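Local coordinates for protein CocE/NonD family hydrolase (Staphylococcus aureus subsp. aureus COL, PDB 3III) that is of unknown exact function but probably hydrolyses ester or amide bonds with an alpha/beta-hydrolase domain joined to a C-terminal beta-rich domain, at residues 263-268 with 291-296; 333-338 with 345-350; 274-279 with 495-500; 188-193 with 314-319. All coordinates share one frame; numbering follows the deposited sequence.

Contact 1 (263-268 with 291-296)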
loop_
_atom_site.group_PDB
_atom_site.type_symbol
_atom_site.label_atom_id
_atom_site.label_comp_id
_atom_site.label_asym_id
_atom_site.label_seq_id
_atom_site.Cartn_x
_atom_site.Cartn_y
_atom_site.Cartn_z
ATOM N N LEU A 263 0.166 11.834 -8.627
ATOM C CA LEU A 263 1.405 11.091 -8.592
ATOM C C LEU A 263 1.261 9.975 -7.543
ATOM O O LEU A 263 1.242 10.232 -6.355
ATOM C CB LEU A 263 2.591 12.038 -8.293
ATOM C CG LEU A 263 3.938 11.350 -8.077
ATOM C CD1 LEU A 263 4.436 10.546 -9.309
ATOM C CD2 LEU A 263 5.060 12.343 -7.650
ATOM N N THR A 264 1.129 8.726 -7.998
ATOM C CA THR A 264 1.004 7.576 -7.148
ATOM C C THR A 264 2.306 6.872 -6.982
ATOM O O THR A 264 3.051 6.688 -7.979
ATOM C CB THR A 264 0.019 6.575 -7.783
ATOM O OG1 THR A 264 -1.222 7.259 -8.019
ATOM C CG2 THR A 264 -0.197 5.329 -6.863
ATOM N N CYS A 265 2.624 6.443 -5.764
ATOM C CA CYS A 265 3.679 5.429 -5.629
ATOM C C CYS A 265 3.014 4.137 -5.183
ATOM O O CYS A 265 2.195 4.141 -4.247
ATOM C CB CYS A 265 4.771 5.851 -4.648
ATOM S SG CYS A 265 5.913 4.513 -4.337
ATOM N N ALA A 266 3.351 3.056 -5.885
ATOM C CA ALA A 266 3.103 1.658 -5.494
ATOM C C ALA A 266 4.434 0.935 -5.309
ATOM O O ALA A 266 5.451 1.334 -5.895
ATOM C CB ALA A 266 2.279 0.913 -6.565
ATOM N N SER A 267 4.434 -0.151 -4.546
ATOM C CA SER A 267 5.660 -0.895 -4.340
ATOM C C SER A 267 5.362 -2.372 -4.448
ATOM O O SER A 267 4.385 -2.850 -3.896
ATOM C CB SER A 267 6.268 -0.588 -2.991
ATOM O OG SER A 267 7.493 -1.264 -2.805
ATOM N N TRP A 268 6.236 -3.099 -5.138
ATOM C CA TRP A 268 6.191 -4.545 -5.123
ATOM C C TRP A 268 6.391 -5.118 -3.688
ATOM O O TRP A 268 6.075 -6.280 -3.454
ATOM C CB TRP A 268 7.279 -5.119 -6.018
ATOM C CG TRP A 268 7.433 -4.509 -7.351
ATOM C CD1 TRP A 268 8.595 -4.088 -7.909
ATOM C CD2 TRP A 268 6.415 -4.350 -8.362
ATOM N NE1 TRP A 268 8.374 -3.674 -9.202
ATOM C CE2 TRP A 268 7.044 -3.812 -9.502
ATOM C CE3 TRP A 268 5.039 -4.599 -8.405
ATOM C CZ2 TRP A 268 6.358 -3.552 -10.687
ATOM C CZ3 TRP A 268 4.343 -4.337 -9.597
ATOM C CH2 TRP A 268 5.021 -3.828 -10.725
ATOM N N TRP A 291 0.340 9.934 -12.905
ATOM C CA TRP A 291 1.609 9.233 -13.051
ATOM C C TRP A 291 1.741 8.203 -11.970
ATOM O O TRP A 291 1.267 8.398 -10.847
ATOM C CB TRP A 291 2.774 10.238 -12.941
ATOM C CG TRP A 291 2.840 11.144 -14.139
ATOM C CD1 TRP A 291 3.604 10.967 -15.267
ATOM C CD2 TRP A 291 2.092 12.347 -14.355
ATOM N NE1 TRP A 291 3.354 11.968 -16.161
ATOM C CE2 TRP A 291 2.420 12.819 -15.631
ATOM C CE3 TRP A 291 1.151 13.053 -13.600
ATOM C CZ2 TRP A 291 1.879 14.001 -16.165
ATOM C CZ3 TRP A 291 0.611 14.252 -14.152
ATOM C CH2 TRP A 291 0.973 14.686 -15.407
ATOM N N LEU A 292 2.472 7.148 -12.266
ATOM C CA LEU A 292 2.713 6.088 -11.310
ATOM C C LEU A 292 4.210 5.787 -11.240
ATOM O O LEU A 292 4.901 5.673 -12.283
ATOM C CB LEU A 292 1.941 4.822 -11.761
ATOM C CG LEU A 292 2.205 3.509 -11.044
ATOM C CD1 LEU A 292 1.734 3.634 -9.615
ATOM C CD2 LEU A 292 1.482 2.303 -11.793
ATOM N N TYR A 293 4.718 5.642 -10.027
ATOM C CA TYR A 293 6.107 5.224 -9.820
ATOM C C TYR A 293 6.081 3.944 -8.972
ATOM O O TYR A 293 5.478 3.947 -7.897
ATOM C CB TYR A 293 6.835 6.319 -9.073
ATOM C CG TYR A 293 8.229 5.985 -8.610
ATOM C CD1 TYR A 293 9.248 5.827 -9.508
ATOM C CD2 TYR A 293 8.500 5.797 -7.260
ATOM C CE1 TYR A 293 10.531 5.457 -9.087
ATOM C CE2 TYR A 293 9.775 5.480 -6.820
ATOM C CZ TYR A 293 10.777 5.314 -7.718
ATOM O OH TYR A 293 12.006 4.937 -7.271
ATOM N N VAL A 294 6.714 2.878 -9.454
ATOM C CA VAL A 294 6.774 1.584 -8.752
ATOM C C VAL A 294 8.201 1.173 -8.473
ATOM O O VAL A 294 9.014 1.050 -9.386
ATOM C CB VAL A 294 6.054 0.457 -9.480
ATOM C CG1 VAL A 294 5.817 -0.756 -8.547
ATOM C CG2 VAL A 294 4.677 0.923 -10.096
ATOM N N HIS A 295 8.466 0.814 -7.225
ATOM C CA HIS A 295 9.771 0.266 -6.850
ATOM C C HIS A 295 9.630 -1.004 -6.035
ATOM O O HIS A 295 8.550 -1.269 -5.458
ATOM C CB HIS A 295 10.555 1.312 -6.070
ATOM C CG HIS A 295 9.982 1.636 -4.731
ATOM N ND1 HIS A 295 10.183 0.818 -3.638
ATOM C CD2 HIS A 295 9.217 2.659 -4.301
ATOM C CE1 HIS A 295 9.565 1.339 -2.591
ATOM N NE2 HIS A 295 8.954 2.447 -2.969
ATOM N N GLY A 296 10.725 -1.765 -5.973
ATOM C CA GLY A 296 10.815 -2.981 -5.178
ATOM C C GLY A 296 11.775 -2.840 -3.976
ATOM O O GLY A 296 12.451 -3.798 -3.583
#

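Contact 2 (333-338 with 345-350)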
loop_
_atom_site.group_PDB
_atom_site.type_symbol
_atom_site.label_atom_id
_atom_site.label_comp_id
_atom_site.label_asym_id
_atom_site.label_seq_id
_atom_site.Cartn_x
_atom_site.Cartn_y
_atom_site.Cartn_z
ATOM N N VAL A 333 4.199 5.766 -16.423
ATOM C CA VAL A 333 4.573 4.716 -15.471
ATOM C C VAL A 333 6.096 4.520 -15.469
ATOM O O VAL A 333 6.705 4.335 -16.540
ATOM C CB VAL A 333 3.919 3.331 -15.820
ATOM C CG1 VAL A 333 4.308 2.288 -14.730
ATOM C CG2 VAL A 333 2.398 3.430 -15.947
ATOM N N ILE A 334 6.689 4.537 -14.295
ATOM C CA ILE A 334 8.075 4.197 -14.142
ATOM C C ILE A 334 8.044 3.021 -13.143
ATOM O O ILE A 334 7.445 3.129 -12.068
ATOM C CB ILE A 334 8.824 5.377 -13.613
ATOM C CG1 ILE A 334 8.960 6.523 -14.670
ATOM C CG2 ILE A 334 10.193 4.939 -13.041
ATOM C CD1 ILE A 334 9.656 7.787 -14.120
ATOM N N TYR A 335 8.709 1.920 -13.490
ATOM C CA TYR A 335 8.677 0.731 -12.644
ATOM C C TYR A 335 9.991 0.008 -12.566
ATOM O O TYR A 335 10.739 -0.042 -13.549
ATOM C CB TYR A 335 7.577 -0.242 -13.146
ATOM C CG TYR A 335 7.786 -0.734 -14.545
ATOM C CD1 TYR A 335 8.398 -1.959 -14.801
ATOM C CD2 TYR A 335 7.403 0.035 -15.631
ATOM C CE1 TYR A 335 8.622 -2.404 -16.063
ATOM C CE2 TYR A 335 7.653 -0.404 -16.929
ATOM C CZ TYR A 335 8.233 -1.649 -17.140
ATOM O OH TYR A 335 8.488 -2.084 -18.433
ATOM N N GLU A 336 10.264 -0.604 -11.412
ATOM C CA GLU A 336 11.437 -1.491 -11.250
ATOM C C GLU A 336 11.147 -2.897 -11.738
ATOM O O GLU A 336 10.139 -3.495 -11.361
ATOM C CB GLU A 336 11.916 -1.559 -9.768
ATOM C CG GLU A 336 13.162 -2.377 -9.634
ATOM C CD GLU A 336 13.773 -2.392 -8.266
ATOM O OE1 GLU A 336 13.182 -1.845 -7.302
ATOM O OE2 GLU A 336 14.860 -2.986 -8.200
ATOM N N VAL A 337 12.042 -3.439 -12.553
ATOM C CA VAL A 337 12.070 -4.872 -12.816
ATOM C C VAL A 337 13.095 -5.488 -11.840
ATOM O O VAL A 337 14.304 -5.299 -11.976
ATOM C CB VAL A 337 12.478 -5.170 -14.239
ATOM C CG1 VAL A 337 12.409 -6.713 -14.493
ATOM C CG2 VAL A 337 11.492 -4.462 -15.225
ATOM N N ARG A 338 12.621 -6.191 -10.820
ATOM C CA ARG A 338 13.511 -6.667 -9.753
ATOM C C ARG A 338 14.280 -7.879 -10.296
ATOM O O ARG A 338 13.679 -8.750 -10.880
ATOM C CB ARG A 338 12.715 -7.121 -8.548
ATOM C CG ARG A 338 11.903 -6.042 -7.912
ATOM C CD ARG A 338 11.001 -6.565 -6.803
ATOM N NE ARG A 338 10.100 -7.563 -7.357
ATOM C CZ ARG A 338 9.261 -8.318 -6.646
ATOM N NH1 ARG A 338 9.111 -8.153 -5.324
ATOM N NH2 ARG A 338 8.504 -9.212 -7.283
ATOM N N GLU A 345 16.302 -2.925 -12.489
ATOM C CA GLU A 345 16.434 -1.923 -13.526
ATOM C C GLU A 345 15.096 -1.188 -13.602
ATOM O O GLU A 345 14.027 -1.814 -13.581
ATOM C CB GLU A 345 16.744 -2.666 -14.838
ATOM C CG GLU A 345 16.638 -1.826 -16.056
ATOM C CD GLU A 345 16.965 -2.562 -17.393
ATOM O OE1 GLU A 345 17.006 -3.824 -17.475
ATOM O OE2 GLU A 345 17.139 -1.817 -18.363
ATOM N N PHE A 346 15.127 0.133 -13.679
ATOM C CA PHE A 346 13.917 0.873 -13.831
ATOM C C PHE A 346 13.622 1.101 -15.320
ATOM O O PHE A 346 14.508 1.443 -16.087
ATOM C CB PHE A 346 14.020 2.189 -13.071
ATOM C CG PHE A 346 13.861 2.028 -11.601
ATOM C CD1 PHE A 346 12.647 2.250 -11.014
ATOM C CD2 PHE A 346 14.928 1.620 -10.798
ATOM C CE1 PHE A 346 12.463 2.117 -9.655
ATOM C CE2 PHE A 346 14.743 1.435 -9.424
ATOM C CZ PHE A 346 13.489 1.692 -8.841
ATOM N N LYS A 347 12.382 0.875 -15.693
ATOM C CA LYS A 347 11.891 1.016 -17.044
ATOM C C LYS A 347 10.653 1.938 -17.030
ATOM O O LYS A 347 10.202 2.339 -15.965
ATOM C CB LYS A 347 11.578 -0.363 -17.654
ATOM C CG LYS A 347 12.839 -1.238 -17.781
ATOM C CD LYS A 347 12.548 -2.518 -18.588
ATOM C CE LYS A 347 13.839 -3.267 -19.010
ATOM N NZ LYS A 347 13.504 -4.532 -19.810
ATOM N N SER A 348 10.126 2.285 -18.218
ATOM C CA SER A 348 8.940 3.151 -18.275
ATOM C C SER A 348 7.929 2.647 -19.285
ATOM O O SER A 348 8.274 1.844 -20.169
ATOM C CB SER A 348 9.349 4.558 -18.638
ATOM O OG SER A 348 10.006 4.555 -19.868
ATOM N N ALA A 349 6.671 3.026 -19.086
ATOM C CA ALA A 349 5.574 2.691 -20.001
ATOM C C ALA A 349 4.523 3.798 -20.006
ATOM O O ALA A 349 4.541 4.672 -19.141
ATOM C CB ALA A 349 4.938 1.359 -19.595
ATOM N N SER A 350 3.568 3.717 -20.935
ATOM C CA SER A 350 2.561 4.744 -21.125
ATOM C C SER A 350 1.307 4.453 -20.276
ATOM O O SER A 350 0.444 5.332 -20.075
ATOM C CB SER A 350 2.228 4.802 -22.635
ATOM O OG SER A 350 1.612 3.579 -22.997
HETATM O O HOH W 1 7.930 -0.882 -20.436
#

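Contact 3 (274-279 with 495-500)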
loop_
_atom_site.group_PDB
_atom_site.type_symbol
_atom_site.label_atom_id
_atom_site.label_comp_id
_atom_site.label_asym_id
_atom_site.label_seq_id
_atom_site.Cartn_x
_atom_site.Cartn_y
_atom_site.Cartn_z
ATOM N N HIS A 274 -0.532 -2.062 1.239
ATOM C CA HIS A 274 -0.845 -0.972 0.296
ATOM C C HIS A 274 -0.770 -1.263 -1.202
ATOM O O HIS A 274 -1.266 -0.469 -2.014
ATOM C CB HIS A 274 -0.033 0.281 0.625
ATOM C CG HIS A 274 -0.213 0.770 2.029
ATOM N ND1 HIS A 274 -1.439 1.106 2.559
ATOM C CD2 HIS A 274 0.691 0.926 3.029
ATOM C CE1 HIS A 274 -1.271 1.508 3.808
ATOM N NE2 HIS A 274 0.014 1.400 4.122
ATOM N N ASN A 275 -0.096 -2.335 -1.596
ATOM C CA ASN A 275 0.216 -2.571 -2.998
ATOM C C ASN A 275 -1.037 -2.630 -3.866
ATOM O O ASN A 275 -1.128 -1.894 -4.830
ATOM C CB ASN A 275 1.150 -3.795 -3.105
ATOM C CG ASN A 275 1.107 -4.496 -4.447
ATOM O OD1 ASN A 275 0.053 -4.922 -4.874
ATOM N ND2 ASN A 275 2.288 -4.675 -5.089
ATOM N N ARG A 276 -2.015 -3.455 -3.506
ATOM C CA ARG A 276 -3.169 -3.664 -4.380
ATOM C C ARG A 276 -3.863 -2.354 -4.675
ATOM O O ARG A 276 -4.180 -2.057 -5.832
ATOM C CB ARG A 276 -4.159 -4.658 -3.781
ATOM C CG ARG A 276 -5.355 -4.925 -4.637
ATOM C CD ARG A 276 -6.263 -5.993 -4.033
ATOM N NE ARG A 276 -7.363 -6.319 -4.932
ATOM C CZ ARG A 276 -8.431 -5.562 -5.136
ATOM N NH1 ARG A 276 -8.612 -4.424 -4.456
ATOM N NH2 ARG A 276 -9.351 -5.957 -6.010
ATOM N N GLY A 277 -4.135 -1.594 -3.622
ATOM C CA GLY A 277 -4.905 -0.361 -3.724
ATOM C C GLY A 277 -4.122 0.804 -4.298
ATOM O O GLY A 277 -4.717 1.713 -4.863
ATOM N N SER A 278 -2.785 0.762 -4.185
ATOM C CA SER A 278 -1.960 1.757 -4.821
ATOM C C SER A 278 -2.191 1.672 -6.324
ATOM O O SER A 278 -2.430 2.700 -7.010
ATOM C CB SER A 278 -0.462 1.615 -4.421
ATOM O OG SER A 278 -0.265 1.796 -3.022
ATOM N N PHE A 279 -2.169 0.453 -6.853
ATOM C CA PHE A 279 -2.402 0.243 -8.289
ATOM C C PHE A 279 -3.847 0.533 -8.645
ATOM O O PHE A 279 -4.115 1.141 -9.720
ATOM C CB PHE A 279 -2.057 -1.205 -8.690
ATOM C CG PHE A 279 -0.577 -1.451 -8.825
ATOM C CD1 PHE A 279 0.101 -1.040 -9.958
ATOM C CD2 PHE A 279 0.137 -2.024 -7.794
ATOM C CE1 PHE A 279 1.447 -1.253 -10.103
ATOM C CE2 PHE A 279 1.521 -2.214 -7.905
ATOM C CZ PHE A 279 2.176 -1.792 -9.060
ATOM N N GLU A 495 -5.996 -14.241 -6.913
ATOM C CA GLU A 495 -5.281 -12.957 -7.242
ATOM C C GLU A 495 -3.845 -12.921 -6.643
ATOM O O GLU A 495 -3.665 -12.639 -5.461
ATOM C CB GLU A 495 -6.116 -11.759 -6.717
ATOM C CG GLU A 495 -5.555 -10.348 -7.002
ATOM C CD GLU A 495 -6.404 -9.246 -6.371
ATOM O OE1 GLU A 495 -7.239 -9.555 -5.505
ATOM O OE2 GLU A 495 -6.282 -8.053 -6.770
ATOM N N LEU A 496 -2.854 -13.217 -7.458
ATOM C CA LEU A 496 -1.464 -12.855 -7.104
ATOM C C LEU A 496 -1.320 -11.322 -7.304
ATOM O O LEU A 496 -1.666 -10.796 -8.336
ATOM C CB LEU A 496 -0.413 -13.642 -7.910
ATOM C CG LEU A 496 -0.232 -15.121 -7.643
ATOM C CD1 LEU A 496 0.007 -15.399 -6.183
ATOM C CD2 LEU A 496 -1.434 -15.881 -8.183
ATOM N N LEU A 497 -0.862 -10.634 -6.265
ATOM C CA LEU A 497 -0.806 -9.198 -6.258
ATOM C C LEU A 497 0.307 -8.749 -7.186
ATOM O O LEU A 497 1.236 -9.538 -7.489
ATOM C CB LEU A 497 -0.585 -8.723 -4.837
ATOM C CG LEU A 497 -1.834 -8.961 -3.950
ATOM C CD1 LEU A 497 -1.454 -8.495 -2.543
ATOM C CD2 LEU A 497 -3.106 -8.244 -4.451
ATOM N N PRO A 498 0.206 -7.495 -7.686
ATOM C CA PRO A 498 1.129 -7.014 -8.737
ATOM C C PRO A 498 2.602 -7.065 -8.300
ATOM O O PRO A 498 2.932 -6.681 -7.168
ATOM C CB PRO A 498 0.711 -5.568 -8.939
ATOM C CG PRO A 498 -0.768 -5.543 -8.518
ATOM C CD PRO A 498 -0.858 -6.511 -7.409
ATOM N N SER A 499 3.437 -7.583 -9.210
ATOM C CA SER A 499 4.864 -7.768 -8.986
ATOM C C SER A 499 5.634 -7.523 -10.305
ATOM O O SER A 499 5.077 -7.621 -11.360
ATOM C CB SER A 499 5.114 -9.174 -8.449
ATOM O OG SER A 499 4.882 -10.142 -9.421
ATOM N N GLY A 500 6.892 -7.138 -10.192
ATOM C CA GLY A 500 7.766 -6.885 -11.347
ATOM C C GLY A 500 9.095 -7.544 -11.156
ATOM O O GLY A 500 9.867 -7.144 -10.268
HETATM O O HOH W 2 -9.418 -8.718 -6.781
#

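Contact 4 (188-193 with 314-319)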
loop_
_atom_site.group_PDB
_atom_site.type_symbol
_atom_site.label_atom_id
_atom_site.label_comp_id
_atom_site.label_asym_id
_atom_site.label_seq_id
_atom_site.Cartn_x
_atom_site.Cartn_y
_atom_site.Cartn_z
ATOM N N ALA A 188 -3.403 18.951 -6.502
ATOM C CA ALA A 188 -2.461 17.849 -6.783
ATOM C C ALA A 188 -2.422 16.904 -5.578
ATOM O O ALA A 188 -2.672 17.346 -4.438
ATOM C CB ALA A 188 -1.054 18.410 -7.069
HETATM N N MSE A 189 -2.064 15.642 -5.801
HETATM C CA MSE A 189 -2.000 14.667 -4.721
HETATM C C MSE A 189 -0.894 13.663 -4.967
HETATM O O MSE A 189 -0.638 13.263 -6.129
HETATM C CB MSE A 189 -3.338 13.917 -4.580
HETATM C CG MSE A 189 -3.742 13.220 -5.840
HETATM SE SE MSE A 189 -5.591 12.482 -5.781
HETATM C CE MSE A 189 -5.261 11.167 -4.261
ATOM N N ILE A 190 -0.245 13.258 -3.873
ATOM C CA ILE A 190 0.843 12.286 -3.894
ATOM C C ILE A 190 0.519 11.197 -2.832
ATOM O O ILE A 190 1.031 11.239 -1.685
ATOM C CB ILE A 190 2.202 12.928 -3.620
ATOM C CG1 ILE A 190 2.462 14.120 -4.563
ATOM C CG2 ILE A 190 3.348 11.891 -3.769
ATOM C CD1 ILE A 190 3.767 14.844 -4.243
ATOM N N PRO A 191 -0.395 10.265 -3.183
ATOM C CA PRO A 191 -0.644 9.142 -2.285
ATOM C C PRO A 191 0.518 8.156 -2.425
ATOM O O PRO A 191 0.577 7.356 -3.382
ATOM C CB PRO A 191 -1.943 8.556 -2.816
ATOM C CG PRO A 191 -1.949 8.945 -4.280
ATOM C CD PRO A 191 -1.376 10.303 -4.300
ATOM N N TRP A 192 1.480 8.259 -1.517
ATOM C CA TRP A 192 2.687 7.498 -1.606
ATOM C C TRP A 192 2.510 6.199 -0.804
ATOM O O TRP A 192 2.857 6.129 0.374
ATOM C CB TRP A 192 3.889 8.318 -1.097
ATOM C CG TRP A 192 5.188 7.735 -1.566
ATOM C CD1 TRP A 192 5.838 6.650 -1.053
ATOM C CD2 TRP A 192 6.016 8.206 -2.650
ATOM N NE1 TRP A 192 7.025 6.451 -1.717
ATOM C CE2 TRP A 192 7.147 7.362 -2.714
ATOM C CE3 TRP A 192 5.909 9.244 -3.557
ATOM C CZ2 TRP A 192 8.162 7.513 -3.676
ATOM C CZ3 TRP A 192 6.896 9.404 -4.512
ATOM C CH2 TRP A 192 8.012 8.529 -4.588
ATOM N N GLU A 193 2.000 5.169 -1.487
ATOM C CA GLU A 193 1.662 3.857 -0.872
ATOM C C GLU A 193 0.447 3.970 0.063
ATOM O O GLU A 193 0.576 4.200 1.280
ATOM C CB GLU A 193 2.833 3.189 -0.154
ATOM C CG GLU A 193 3.990 2.835 -1.133
ATOM C CD GLU A 193 4.733 1.615 -0.713
ATOM O OE1 GLU A 193 5.941 1.751 -0.388
ATOM O OE2 GLU A 193 4.089 0.546 -0.715
ATOM N N SER A 314 9.122 18.342 -8.191
ATOM C CA SER A 314 8.943 18.720 -9.565
ATOM C C SER A 314 7.424 18.712 -9.933
ATOM O O SER A 314 6.930 19.635 -10.584
ATOM C CB SER A 314 9.766 17.828 -10.507
ATOM O OG SER A 314 9.409 18.176 -11.865
ATOM N N PHE A 315 6.712 17.708 -9.443
ATOM C CA PHE A 315 5.258 17.559 -9.651
ATOM C C PHE A 315 4.516 18.714 -8.988
ATOM O O PHE A 315 3.685 19.373 -9.621
ATOM C CB PHE A 315 4.838 16.213 -9.077
ATOM C CG PHE A 315 3.360 15.936 -9.053
ATOM C CD1 PHE A 315 2.643 15.693 -10.227
ATOM C CD2 PHE A 315 2.698 15.846 -7.835
ATOM C CE1 PHE A 315 1.284 15.380 -10.170
ATOM C CE2 PHE A 315 1.343 15.532 -7.766
ATOM C CZ PHE A 315 0.626 15.294 -8.961
ATOM N N PHE A 316 4.877 19.011 -7.753
ATOM C CA PHE A 316 4.217 20.109 -7.035
ATOM C C PHE A 316 4.607 21.496 -7.570
ATOM O O PHE A 316 3.795 22.389 -7.517
ATOM C CB PHE A 316 4.472 20.040 -5.529
ATOM C CG PHE A 316 3.518 19.138 -4.745
ATOM C CD1 PHE A 316 2.442 18.497 -5.316
ATOM C CD2 PHE A 316 3.755 18.928 -3.374
ATOM C CE1 PHE A 316 1.587 17.668 -4.543
ATOM C CE2 PHE A 316 2.897 18.194 -2.595
ATOM C CZ PHE A 316 1.805 17.528 -3.191
ATOM N N ASP A 317 5.835 21.679 -8.056
ATOM C CA ASP A 317 6.210 22.954 -8.641
ATOM C C ASP A 317 5.340 23.182 -9.880
ATOM O O ASP A 317 4.892 24.327 -10.154
ATOM C CB ASP A 317 7.677 22.980 -9.089
ATOM C CG ASP A 317 8.678 23.073 -7.949
ATOM O OD1 ASP A 317 8.317 23.377 -6.782
ATOM O OD2 ASP A 317 9.853 22.876 -8.287
ATOM N N PHE A 318 5.062 22.103 -10.627
ATOM C CA PHE A 318 4.159 22.266 -11.798
ATOM C C PHE A 318 2.735 22.596 -11.357
ATOM O O PHE A 318 2.133 23.517 -11.891
ATOM C CB PHE A 318 4.174 21.012 -12.663
ATOM C CG PHE A 318 3.496 21.167 -13.984
ATOM C CD1 PHE A 318 4.206 21.586 -15.087
ATOM C CD2 PHE A 318 2.146 20.872 -14.130
ATOM C CE1 PHE A 318 3.571 21.759 -16.368
ATOM C CE2 PHE A 318 1.518 21.002 -15.405
ATOM C CZ PHE A 318 2.246 21.436 -16.504
ATOM N N TYR A 319 2.170 21.815 -10.428
ATOM C CA TYR A 319 0.739 21.925 -10.096
ATOM C C TYR A 319 0.412 22.965 -9.028
ATOM O O TYR A 319 -0.662 23.554 -9.098
ATOM C CB TYR A 319 0.074 20.538 -9.783
ATOM C CG TYR A 319 -0.049 19.715 -11.023
ATOM C CD1 TYR A 319 -0.939 20.065 -12.028
ATOM C CD2 TYR A 319 0.820 18.669 -11.258
ATOM C CE1 TYR A 319 -0.996 19.366 -13.196
ATOM C CE2 TYR A 319 0.772 17.961 -12.417
ATOM C CZ TYR A 319 -0.134 18.311 -13.400
ATOM O OH TYR A 319 -0.148 17.649 -14.611
#

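Contact 1 (263-268 with 291-296)
Val294 and Trp268 make the tight end of this pair of parallel strands. Val294 sets CG1 anti to its backbone N (chi1 -165°), and that methyl sits over the middle of the indole six-membered ring, 3.5 Å from the ring centroid, in a CH-pi contact. On the reverse side of the sheet Ser267 lays CB over one face of the His295 ring, toward its rim, while Cys265 SG comes obliquely to within 3.8 Å of His295 CD2. The carbonyl of His295 is gripped twice and from opposite faces: Ser267 OG donates to His295 O at 2.9 Å from well above the carbonyl plane, and Trp268 N donates to the same oxygen at 3.0 Å. At the other end the fit is looser, although equally buried. There Leu263 CD1 only brushes Trp291 CB at 4.0 Å, and the backbone carries the load, with Thr264 N bonded to Trp291 O at 2.9 Å and Tyr293 N to Thr264 O at 2.8 Å. Trp291 NE1 bonds to Thr330 O and Trp268 NE1 to Glu336 O on the next strand. The pair closes a beta-alpha-beta unit of the alpha/beta-hydrolase fold, with Ala266 and Val294 facing helix 275-284. Hydrogen bonds between peptide groups thus fix the parallel register, while the doubly held His295 O ties Ser267 and Trp268 to the partner strand.

Contact 2 (333-338 with 345-350)
Tyr335 and Lys347, with Phe346 close behind, bury the most surface in this antiparallel hairpin. Tyr335 takes the sterically crowded first torsion (chi1 61°), which swings its ring across to the partner strand. Lys347 CB then rests over a face of that ring, 3.6 Å from Tyr335 CZ, and Ala349 CB touches Tyr335 CE2 at 4.2 Å. The lysine runs on in an extended chain, its CD 4.0 Å from Val337 CG2, until NZ forms a salt bridge with Glu404; the phenol OH of Tyr335 is bonded to Asn560. Beneath these side chains the two residues form a hydrogen-bonded pair, Tyr335 N to Lys347 O and Lys347 N to Tyr335 O both at 2.9 Å. Phe346 works on the other face, in a non-hydrogen-bonded pair with Glu336. Its ring receives Glu336 CB over one face, 3.7 Å from Phe346 CE1, and the carboxylate plane lies only 24° from that of the ring. Glu336 OE1 accepts from Gly296 N and OE2 forms a salt bridge with Arg297. Strand 343-349 forms one edge of the large mixed sheet within this chain, and strand 333-338 separates it from the parallel strand 290-295, while Tyr335 and Val337 face strand 403-406 of the C-terminal beta region.

Contact 3 (274-279 with 495-500)
Arg276 reaches Glu495 because its side chain is extended from the start (chi1 -179°) as far as NE, and Asn275 likewise swings its amide away from the backbone N (chi1 156°) toward Pro498. The salt bridge uses Arg276 NE, 2.7 Å from Glu495 OE2 on the syn side of the carboxylate. Guanidinium and carboxylate planes stand 84° apart, so this is not a flat two-armed pairing; a water joins Arg276 NH2 to Glu495 OE1, weakly at the glutamate, and NH1 turns to Glu201. Asn275 ND2 donates to Pro498 O at 3.0 Å and also to Ser267 O. Its OD1 is buried without a polar partner, 3.1 Å from Pro498 CD. Beside it, Pro498 CB lies over a face of the Phe279 ring, 3.6 Å from Phe279 CE2. Helix 275-284 thereby meets strand 490-503 at a steep angle across the domain junction, with Trp268 packed against both Phe279 and Pro498. Pro498 also touches Asn408 of strand 408-417, and Leu497 touches Trp456 of strand 447-458.

Contact 4 (188-193 with 314-319)
Ile190 and Phe316 meet where a helix of the alpha/beta-hydrolase fold lies against a central strand of its sheet, running nearly antiparallel to it. Ile190 CD1 comes over one face of the Phe316 ring, toward the rim and 3.5 Å from Phe316 CZ, a CH-pi contact between side chains that come from opposite directions. Phe315 arrives alongside: a chi1 of 173° carries its ring toward the strand, where it slides past the isoleucine so that Phe315 CE2 lies 3.7 Å from Ile190 CG1. Phe315 CE2 also lies obliquely 3.4 Å from Met189 O. The contact is made by carbon atoms of side chains and by backbone; Tyr319 joins in through CB. Met189 O bonds to Leu263 N of the next strand and Ile190 O to Gln175 NE2. In the next shell Trp327 meets the Phe315 ring edge-to-face, and Tyr118 and Asn166 touch Phe316. The selenomethionine Met189 points its side chain to the reverse side, against helix 170-179, so strand 186-192 is sandwiched between two helices. At the start of 188-193 Ala188 fits among three aromatic residues, its CB lying 3.8 Å from Phe315 CE2, 3.7 Å from Phe316 CE1 and, nearest, 3.6 Å from Tyr319 CB.

In the fold
Contacts 1 and 4 are buried throughout, contact 3 nearly so, with Glu495 partly exposed, whereas contact 2, at the margin of the mixed sheet, is partly open to solvent. Contacts 1, 2 and 4 draw on that sheet: strands 186-192, 262-267, 290-295, 333-338 and 343-349 follow one another across it. The chemistry changes with position. Between strands, in contacts 1 and 2, peptide hydrogen bonds dominate; between helix and sheet, contact 4 is apolar and largely aromatic; at the junction of the two family regions, contact 3 relies on a charged pair and a side-chain amide. Helix 275-284, which supplies contact 3, connects the two strands of contact 1, and Arg338 links contact 2 to contact 3 through Gly500.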